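Local coordinates for lysozyme inhibitor LprI-like N-terminal domain-containing protein (PDB 6AR7) that is of unknown function but belongs to the LprI family and may act as a lysozyme inhibitor, at residues A[94-99]-A[173-178]; A[155-160]-A[201-206]; A[162-167]-A[215-220]. One frame throughout, in Å; residues are numbered along the deposited sequence.

Interaction 1: A[94-99]-A[173-178]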
loop_
_atom_site.group_PDB
_atom_site.type_symbol
_atom_site.label_atom_id
_atom_site.label_comp_id
_atom_site.label_asym_id
_atom_site.label_seq_id
_atom_site.Cartn_x
_atom_site.Cartn_y
_atom_site.Cartn_z
ATOM N N ALA A 94 2.224 7.691 7.077
ATOM C CA ALA A 94 3.590 8.029 7.481
ATOM C C ALA A 94 3.648 8.442 8.947
ATOM O O ALA A 94 4.617 8.129 9.647
ATOM C CB ALA A 94 4.153 9.133 6.584
ATOM N N HIS A 95 2.620 9.151 9.434
ATOM C CA HIS A 95 2.583 9.504 10.850
ATOM C C HIS A 95 2.439 8.261 11.714
ATOM O O HIS A 95 2.996 8.193 12.813
ATOM C CB HIS A 95 1.416 10.452 11.149
ATOM C CG HIS A 95 1.419 11.707 10.334
ATOM N ND1 HIS A 95 2.573 12.342 9.939
ATOM C CD2 HIS A 95 0.398 12.446 9.841
ATOM C CE1 HIS A 95 2.266 13.418 9.238
ATOM N NE2 HIS A 95 0.951 13.506 9.170
ATOM N N LEU A 96 1.660 7.281 11.247
ATOM C CA LEU A 96 1.485 6.048 12.006
ATOM C C LEU A 96 2.774 5.243 12.022
ATOM O O LEU A 96 3.159 4.688 13.059
ATOM C CB LEU A 96 0.344 5.218 11.408
ATOM C CG LEU A 96 0.146 3.798 11.965
ATOM C CD1 LEU A 96 -0.085 3.827 13.476
ATOM C CD2 LEU A 96 -1.044 3.104 11.241
ATOM N N VAL A 97 3.463 5.185 10.885
ATOM C CA VAL A 97 4.737 4.475 10.841
ATOM C C VAL A 97 5.723 5.094 11.832
ATOM O O VAL A 97 6.426 4.387 12.563
ATOM C CB VAL A 97 5.279 4.470 9.405
ATOM C CG1 VAL A 97 6.729 3.993 9.381
ATOM C CG2 VAL A 97 4.412 3.586 8.532
ATOM N N ARG A 98 5.792 6.423 11.875
ATOM C CA ARG A 98 6.722 7.059 12.804
ATOM C C ARG A 98 6.335 6.799 14.250
ATOM O O ARG A 98 7.197 6.485 15.080
ATOM C CB ARG A 98 6.804 8.559 12.553
ATOM C CG ARG A 98 7.758 9.249 13.533
ATOM C CD ARG A 98 7.827 10.742 13.318
ATOM N NE ARG A 98 6.511 11.314 13.055
ATOM C CZ ARG A 98 6.097 11.707 11.854
ATOM N NH1 ARG A 98 6.900 11.594 10.800
ATOM N NH2 ARG A 98 4.881 12.211 11.704
ATOM N N ALA A 99 5.045 6.914 14.571
ATOM C CA ALA A 99 4.617 6.687 15.944
ATOM C C ALA A 99 4.949 5.274 16.404
ATOM O O ALA A 99 5.324 5.069 17.559
ATOM C CB ALA A 99 3.116 6.943 16.073
ATOM N N ALA A 173 -4.646 -1.154 21.319
ATOM C CA ALA A 173 -4.470 -1.342 22.756
ATOM C C ALA A 173 -3.000 -1.306 23.167
ATOM O O ALA A 173 -2.694 -0.930 24.301
ATOM C CB ALA A 173 -5.115 -2.650 23.206
ATOM N N ARG A 174 -2.086 -1.721 22.291
ATOM C CA ARG A 174 -0.672 -1.773 22.655
ATOM C C ARG A 174 0.059 -0.457 22.423
ATOM O O ARG A 174 1.215 -0.326 22.838
ATOM C CB ARG A 174 0.037 -2.896 21.890
ATOM C CG ARG A 174 -0.197 -4.277 22.484
ATOM C CD ARG A 174 0.401 -5.356 21.615
ATOM N NE ARG A 174 0.049 -6.692 22.082
ATOM C CZ ARG A 174 0.830 -7.759 21.944
ATOM N NH1 ARG A 174 2.007 -7.645 21.342
ATOM N NH2 ARG A 174 0.433 -8.939 22.400
HETATM N N MSE A 175 -0.579 0.516 21.787
HETATM C CA MSE A 175 0.071 1.785 21.509
HETATM C C MSE A 175 -0.007 2.777 22.653
HETATM O O MSE A 175 -0.959 2.744 23.432
HETATM C CB MSE A 175 -0.541 2.427 20.280
HETATM C CG MSE A 175 -0.205 1.719 19.029
HETATM SE SE MSE A 175 -1.000 2.731 17.629
HETATM C CE MSE A 175 0.455 3.984 17.290
ATOM N N PRO A 176 0.978 3.677 22.729
ATOM C CA PRO A 176 0.871 4.806 23.664
ATOM C C PRO A 176 -0.345 5.664 23.341
ATOM O O PRO A 176 -0.677 5.897 22.171
ATOM C CB PRO A 176 2.181 5.579 23.458
ATOM C CG PRO A 176 3.098 4.647 22.742
ATOM C CD PRO A 176 2.206 3.754 21.916
ATOM N N ALA A 177 -1.029 6.093 24.408
ATOM C CA ALA A 177 -2.271 6.850 24.296
ATOM C C ALA A 177 -2.135 8.070 23.396
ATOM O O ALA A 177 -3.110 8.479 22.756
ATOM C CB ALA A 177 -2.735 7.278 25.690
ATOM N N ASP A 178 -0.948 8.676 23.345
ATOM C CA ASP A 178 -0.758 9.875 22.535
ATOM C C ASP A 178 -0.975 9.605 21.047
ATOM O O ASP A 178 -1.615 10.401 20.345
ATOM C CB ASP A 178 0.650 10.425 22.767
#
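Leu96 and Ala99 of helix 73-101 meet Met175, a selenomethionine, just past the end of helix 155-174. The contact lies in an all-helical bundle and is purely apolar. Both close contacts are made by one methyl group, Met175 CE. It reaches Leu96 CD1 at 3.9 Å. The Leu96 and Met175 side chains cross at about a right angle. Met175 leaves its backbone with CG opposite the carbonyl carbon (chi1 -70°), and the chain bends only at its last torsion (chi3 88°). That bend turns CE out of line with the rest of the chain.

Further out, Leu183 of helix 180-197 touches both Leu96 and Met175, so this helix joins the cluster. Ala186 of the same helix also packs on Leu96, and Val224, past helix 203-223, touches Met175. All three contact residues are buried. Met175 is the first residue after helix 155-174 to leave helical geometry; its buried side chain still points toward helix 73-101. The methyl that meets Leu96 also serves Ala99, about one helical turn further on: Met175 CE lies 4.2 Å from Ala99 CB.

Interaction 2: A[155-160]-A[201-206]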
loop_
_atom_site.group_PDB
_atom_site.type_symbol
_atom_site.label_atom_id
_atom_site.label_comp_id
_atom_site.label_asym_id
_atom_site.label_seq_id
_atom_site.Cartn_x
_atom_site.Cartn_y
_atom_site.Cartn_z
ATOM N N ALA A 155 -16.949 -14.960 1.750
ATOM C CA ALA A 155 -16.241 -15.445 2.932
ATOM C C ALA A 155 -14.766 -15.026 2.939
ATOM O O ALA A 155 -14.206 -14.753 4.010
ATOM C CB ALA A 155 -16.372 -16.970 3.032
ATOM N N ALA A 156 -14.126 -14.934 1.767
ATOM C CA ALA A 156 -12.736 -14.467 1.732
ATOM C C ALA A 156 -12.614 -13.027 2.225
ATOM O O ALA A 156 -11.712 -12.697 3.014
ATOM C CB ALA A 156 -12.167 -14.597 0.315
ATOM N N CYS A 157 -13.525 -12.161 1.777
ATOM C CA CYS A 157 -13.529 -10.767 2.201
ATOM C C CYS A 157 -13.865 -10.657 3.682
ATOM O O CYS A 157 -13.210 -9.913 4.424
ATOM C CB CYS A 157 -14.538 -9.984 1.348
ATOM S SG CYS A 157 -14.438 -8.185 1.495
ATOM N N GLU A 158 -14.865 -11.419 4.130
ATOM C CA GLU A 158 -15.276 -11.389 5.528
ATOM C C GLU A 158 -14.155 -11.858 6.453
ATOM O O GLU A 158 -13.938 -11.273 7.518
ATOM C CB GLU A 158 -16.526 -12.259 5.711
ATOM C CG GLU A 158 -16.994 -12.407 7.142
ATOM C CD GLU A 158 -17.729 -11.181 7.665
ATOM O OE1 GLU A 158 -17.768 -10.134 6.970
ATOM O OE2 GLU A 158 -18.287 -11.275 8.782
ATOM N N HIS A 159 -13.439 -12.918 6.072
ATOM C CA HIS A 159 -12.343 -13.392 6.914
ATOM C C HIS A 159 -11.212 -12.367 6.987
ATOM O O HIS A 159 -10.645 -12.143 8.061
ATOM C CB HIS A 159 -11.823 -14.724 6.390
ATOM C CG HIS A 159 -10.621 -15.232 7.120
ATOM N ND1 HIS A 159 -10.700 -15.818 8.365
ATOM C CD2 HIS A 159 -9.307 -15.221 6.792
ATOM C CE1 HIS A 159 -9.490 -16.164 8.764
ATOM N NE2 HIS A 159 -8.626 -15.808 7.830
ATOM N N ALA A 160 -10.880 -11.725 5.859
ATOM C CA ALA A 160 -9.807 -10.737 5.858
ATOM C C ALA A 160 -10.191 -9.526 6.688
ATOM O O ALA A 160 -9.384 -9.027 7.480
ATOM C CB ALA A 160 -9.472 -10.320 4.426
ATOM N N VAL A 201 -11.600 -3.059 -9.247
ATOM C CA VAL A 201 -10.752 -4.247 -9.255
ATOM C C VAL A 201 -11.610 -5.479 -8.989
ATOM O O VAL A 201 -12.758 -5.387 -8.541
ATOM C CB VAL A 201 -9.609 -4.153 -8.224
ATOM C CG1 VAL A 201 -8.749 -2.908 -8.471
ATOM C CG2 VAL A 201 -10.172 -4.143 -6.806
ATOM N N SER A 202 -11.024 -6.646 -9.255
ATOM C CA SER A 202 -11.713 -7.914 -9.062
ATOM C C SER A 202 -11.970 -8.169 -7.578
ATOM O O SER A 202 -11.392 -7.531 -6.692
ATOM C CB SER A 202 -10.895 -9.066 -9.636
ATOM O OG SER A 202 -9.754 -9.332 -8.825
ATOM N N GLU A 203 -12.874 -9.109 -7.311
ATOM C CA GLU A 203 -13.128 -9.489 -5.928
ATOM C C GLU A 203 -11.859 -10.017 -5.276
ATOM O O GLU A 203 -11.595 -9.735 -4.102
ATOM C CB GLU A 203 -14.261 -10.521 -5.855
ATOM C CG GLU A 203 -14.643 -10.905 -4.421
ATOM C CD GLU A 203 -15.331 -9.771 -3.635
ATOM O OE1 GLU A 203 -15.710 -8.740 -4.236
ATOM O OE2 GLU A 203 -15.493 -9.911 -2.399
ATOM N N GLY A 204 -11.049 -10.769 -6.029
ATOM C CA GLY A 204 -9.801 -11.277 -5.477
ATOM C C GLY A 204 -8.842 -10.171 -5.076
ATOM O O GLY A 204 -8.230 -10.226 -4.006
ATOM N N GLU A 205 -8.720 -9.137 -5.913
ATOM C CA GLU A 205 -7.869 -7.998 -5.564
ATOM C C GLU A 205 -8.448 -7.205 -4.401
ATOM O O GLU A 205 -7.696 -6.637 -3.598
ATOM C CB GLU A 205 -7.665 -7.089 -6.780
ATOM C CG GLU A 205 -7.128 -7.841 -7.987
ATOM C CD GLU A 205 -6.331 -6.969 -8.930
ATOM O OE1 GLU A 205 -5.578 -6.105 -8.445
ATOM O OE2 GLU A 205 -6.447 -7.149 -10.157
ATOM N N ARG A 206 -9.777 -7.122 -4.318
ATOM C CA ARG A 206 -10.400 -6.504 -3.154
ATOM C C ARG A 206 -9.968 -7.220 -1.872
ATOM O O ARG A 206 -9.535 -6.585 -0.906
ATOM C CB ARG A 206 -11.918 -6.517 -3.335
ATOM C CG ARG A 206 -12.726 -6.041 -2.142
ATOM C CD ARG A 206 -14.199 -6.406 -2.357
ATOM N NE ARG A 206 -15.076 -5.624 -1.483
ATOM C CZ ARG A 206 -16.401 -5.714 -1.471
ATOM N NH1 ARG A 206 -17.012 -6.568 -2.286
ATOM N NH2 ARG A 206 -17.113 -4.959 -0.639
#
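Arg206 NH1 is gripped by two acceptors, while the guanidinium lies beside Cys157 of the other helix. One acceptor is Glu203 OE1, 3.2 Å from Arg206 NH1 in a salt bridge. This bond is nearly straight, with an N-H...O angle of 166°. It uses the syn lone pair of OE1, and the oxygen lies in the guanidinium plane. The other acceptor is the backbone oxygen of Arg149, in the chain leading to helix 155-174. Together the two bonds should limit rotation of the guanidinium.

Cys157 SG sits over one face of this group, toward its rim. Its closest atom there is Arg206 NE, at 4.0 Å. The sulfur is also bonded to Cys151 in a disulfide, and Cys151 itself touches the Arg206 side chain. Arg206 runs extended from CG to NE, which carries its charged end out to the disulfide. Glu203 instead bends at chi2 (69°). The bend brings its carboxylate back to Arg206, and OE2 comes within 3.9 Å of Cys157 CB. Glu203 OE2 is also close to Asp154 OD2, a pair of like charges. Arg206 probably eases this repulsion through its bond to the same carboxylate.

The start of helix 203-223 is fixed separately. Ser202 is the N-cap, and its OG accepts from Glu205 N at 3.1 Å.

The contact thus joins the first turns of two helices. On one side is a capped helix start with an i, i+3 Glu-Arg salt bridge. On the other is a disulfide that ties the first turn of helix 155-174 to the loop before it.

Interaction 3: A[162-167]-A[215-220]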
loop_
_atom_site.group_PDB
_atom_site.type_symbol
_atom_site.label_atom_id
_atom_site.label_comp_id
_atom_site.label_asym_id
_atom_site.label_seq_id
_atom_site.Cartn_x
_atom_site.Cartn_y
_atom_site.Cartn_z
ATOM N N PHE A 162 -12.305 -9.584 9.192
ATOM C CA PHE A 162 -12.279 -10.021 10.584
ATOM C C PHE A 162 -10.865 -9.941 11.154
ATOM O O PHE A 162 -10.660 -9.471 12.280
ATOM C CB PHE A 162 -12.822 -11.446 10.691
ATOM C CG PHE A 162 -12.911 -11.954 12.099
ATOM C CD1 PHE A 162 -14.032 -11.685 12.875
ATOM C CD2 PHE A 162 -11.867 -12.682 12.655
ATOM C CE1 PHE A 162 -14.117 -12.144 14.181
ATOM C CE2 PHE A 162 -11.942 -13.133 13.961
ATOM C CZ PHE A 162 -13.076 -12.865 14.721
ATOM N N ASP A 163 -9.879 -10.419 10.396
ATOM C CA ASP A 163 -8.492 -10.361 10.850
ATOM C C ASP A 163 -8.007 -8.926 10.979
ATOM O O ASP A 163 -7.302 -8.581 11.934
ATOM C CB ASP A 163 -7.591 -11.128 9.887
ATOM C CG ASP A 163 -7.610 -12.624 10.139
ATOM O OD1 ASP A 163 -8.193 -13.055 11.164
ATOM O OD2 ASP A 163 -7.014 -13.363 9.325
HETATM N N MSE A 164 -8.370 -8.079 10.028
HETATM C CA MSE A 164 -7.944 -6.692 10.066
HETATM C C MSE A 164 -8.403 -6.014 11.346
HETATM O O MSE A 164 -7.613 -5.387 12.033
HETATM C CB MSE A 164 -8.481 -5.932 8.872
HETATM C CG MSE A 164 -7.622 -4.751 8.519
HETATM SE SE MSE A 164 -8.526 -3.602 7.239
HETATM C CE MSE A 164 -10.064 -3.072 8.323
ATOM N N ASN A 165 -9.692 -6.144 11.665
ATOM C CA ASN A 165 -10.202 -5.477 12.856
ATOM C C ASN A 165 -9.619 -6.095 14.118
ATOM O O ASN A 165 -9.401 -5.389 15.108
ATOM C CB ASN A 165 -11.729 -5.489 12.848
ATOM C CG ASN A 165 -12.294 -4.595 11.745
ATOM O OD1 ASN A 165 -11.803 -3.479 11.541
ATOM N ND2 ASN A 165 -13.307 -5.082 11.024
ATOM N N ARG A 166 -9.329 -7.395 14.082
ATOM C CA ARG A 166 -8.655 -8.059 15.192
ATOM C C ARG A 166 -7.273 -7.460 15.437
ATOM O O ARG A 166 -6.922 -7.106 16.569
ATOM C CB ARG A 166 -8.553 -9.547 14.893
ATOM C CG ARG A 166 -7.895 -10.348 15.957
ATOM C CD ARG A 166 -8.281 -11.798 15.801
ATOM N NE ARG A 166 -7.556 -12.479 14.735
ATOM C CZ ARG A 166 -6.357 -13.030 14.895
ATOM N NH1 ARG A 166 -5.747 -12.967 16.075
ATOM N NH2 ARG A 166 -5.770 -13.646 13.880
ATOM N N TYR A 167 -6.453 -7.374 14.396
ATOM C CA TYR A 167 -5.136 -6.783 14.596
ATOM C C TYR A 167 -5.223 -5.279 14.827
ATOM O O TYR A 167 -4.399 -4.730 15.564
ATOM C CB TYR A 167 -4.215 -7.123 13.421
ATOM C CG TYR A 167 -3.748 -8.551 13.515
ATOM C CD1 TYR A 167 -2.825 -8.929 14.486
ATOM C CD2 TYR A 167 -4.249 -9.539 12.662
ATOM C CE1 TYR A 167 -2.396 -10.239 14.601
ATOM C CE2 TYR A 167 -3.819 -10.855 12.766
ATOM C CZ TYR A 167 -2.892 -11.198 13.740
ATOM O OH TYR A 167 -2.456 -12.496 13.855
ATOM N N ALA A 215 -1.629 -7.536 7.201
ATOM C CA ALA A 215 -0.215 -7.802 7.456
ATOM C C ALA A 215 0.493 -6.584 8.047
ATOM O O ALA A 215 1.319 -6.716 8.957
ATOM C CB ALA A 215 0.465 -8.255 6.163
ATOM N N THR A 216 0.175 -5.388 7.553
ATOM C CA THR A 216 0.754 -4.181 8.130
ATOM C C THR A 216 0.362 -4.029 9.600
ATOM O O THR A 216 1.222 -3.829 10.464
ATOM C CB THR A 216 0.313 -2.948 7.332
ATOM O OG1 THR A 216 0.768 -3.038 5.967
ATOM C CG2 THR A 216 0.870 -1.687 7.970
ATOM N N LEU A 217 -0.935 -4.133 9.903
ATOM C CA LEU A 217 -1.397 -3.950 11.276
ATOM C C LEU A 217 -0.833 -5.028 12.190
ATOM O O LEU A 217 -0.521 -4.764 13.357
ATOM C CB LEU A 217 -2.929 -3.964 11.323
ATOM C CG LEU A 217 -3.666 -2.852 10.570
ATOM C CD1 LEU A 217 -5.152 -3.026 10.730
ATOM C CD2 LEU A 217 -3.226 -1.455 11.010
ATOM N N LYS A 218 -0.693 -6.254 11.678
ATOM C CA LYS A 218 -0.133 -7.330 12.494
ATOM C C LYS A 218 1.316 -7.033 12.858
ATOM O O LYS A 218 1.738 -7.214 14.008
ATOM C CB LYS A 218 -0.255 -8.659 11.752
ATOM C CG LYS A 218 0.377 -9.843 12.452
ATOM C CD LYS A 218 0.232 -11.110 11.614
ATOM C CE LYS A 218 0.724 -12.336 12.377
ATOM N NZ LYS A 218 1.741 -13.106 11.603
ATOM N N ARG A 219 2.097 -6.598 11.876
ATOM C CA ARG A 219 3.481 -6.254 12.148
ATOM C C ARG A 219 3.566 -5.111 13.138
ATOM O O ARG A 219 4.384 -5.146 14.063
ATOM C CB ARG A 219 4.215 -5.898 10.851
ATOM C CG ARG A 219 5.630 -5.451 11.093
ATOM C CD ARG A 219 6.427 -5.338 9.768
ATOM N NE ARG A 219 6.332 -6.577 8.996
ATOM C CZ ARG A 219 7.035 -7.679 9.246
ATOM N NH1 ARG A 219 7.906 -7.703 10.247
ATOM N NH2 ARG A 219 6.863 -8.762 8.495
ATOM N N PHE A 220 2.721 -4.088 12.967
ATOM C CA PHE A 220 2.693 -2.994 13.930
ATOM C C PHE A 220 2.427 -3.522 15.327
ATOM O O PHE A 220 3.068 -3.104 16.297
ATOM C CB PHE A 220 1.609 -1.989 13.560
ATOM C CG PHE A 220 1.984 -1.058 12.472
ATOM C CD1 PHE A 220 3.305 -0.783 12.202
ATOM C CD2 PHE A 220 1.003 -0.450 11.708
ATOM C CE1 PHE A 220 3.634 0.095 11.216
ATOM C CE2 PHE A 220 1.332 0.429 10.702
ATOM C CZ PHE A 220 2.650 0.696 10.452
#
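The Tyr167 ring has Lys218 on one face and Arg166 on the other side. Lys218 CB is 3.8 Å from the ring centroid and 12° off the normal, a CH-pi contact over the centre of the face. The Arg166 guanidinium is tilted against the ring, with Tyr167 CE2 lying 3.5 Å above the guanidinium plane, toward its rim. Asp163 OD1 lies at the edge of that guanidinium, in its plane, in a long salt bridge to NE.

The setting is a near-parallel pair of helices, 155-174 and 203-223, in a helical bundle. Segments 162-167 and 215-220 of these helices run the same way, their axes approaching to 8.8 Å with a crossing angle of 25°. The Lys218 side chain lies alongside Tyr167, pointing the same way. Its CG, set opposite the backbone N (chi1 176°), starts an extended run across the ring toward the hydroxyl. There Lys218 CE reaches Tyr167 OH at 3.5 Å. The ammonium group beyond has a long, weak ion pair with Glu222.

Below this outer pair the contact turns apolar and buried. Tyr167 CB meets Leu217 CB at 4.0 Å. Leu217 also points into the interface and crosses the selenomethionine Met164 at a slant. Tyr168 and Leu171, from the same helix as Met164, press on Leu217 too. Helix 180-197 supplies Gln187, which touches both Met164 and Leu217, and Trp190, which touches Met164. The lysine and tyrosine therefore flank the core on its outer side. At the inner end, one methyl does double work: Leu217 CD1 is 3.7 Å from Met164 CG and equally far from the backbone oxygen Met164 O.

How the interactions relate
All three contacts use helix 155-174, or the residues just past its end. Interaction 2 lies at its start, interaction 3 further along and interaction 1 at its end. Interactions 2 and 3 pair it with helix 203-223 in the same order, as expected for two helices running the same way; their centres are about 15 Å apart. Interaction 1 brings in helix 73-101 instead. It lies about 14 Å from interaction 3 and about 27 Å from interaction 2, centre to centre. Interactions 1 and 3 touch where Leu96 CD2 meets Phe220 CE2 at 3.6 Å. The segments of every pair alternate along the chain, so helices distant in sequence are brought together in one bundle.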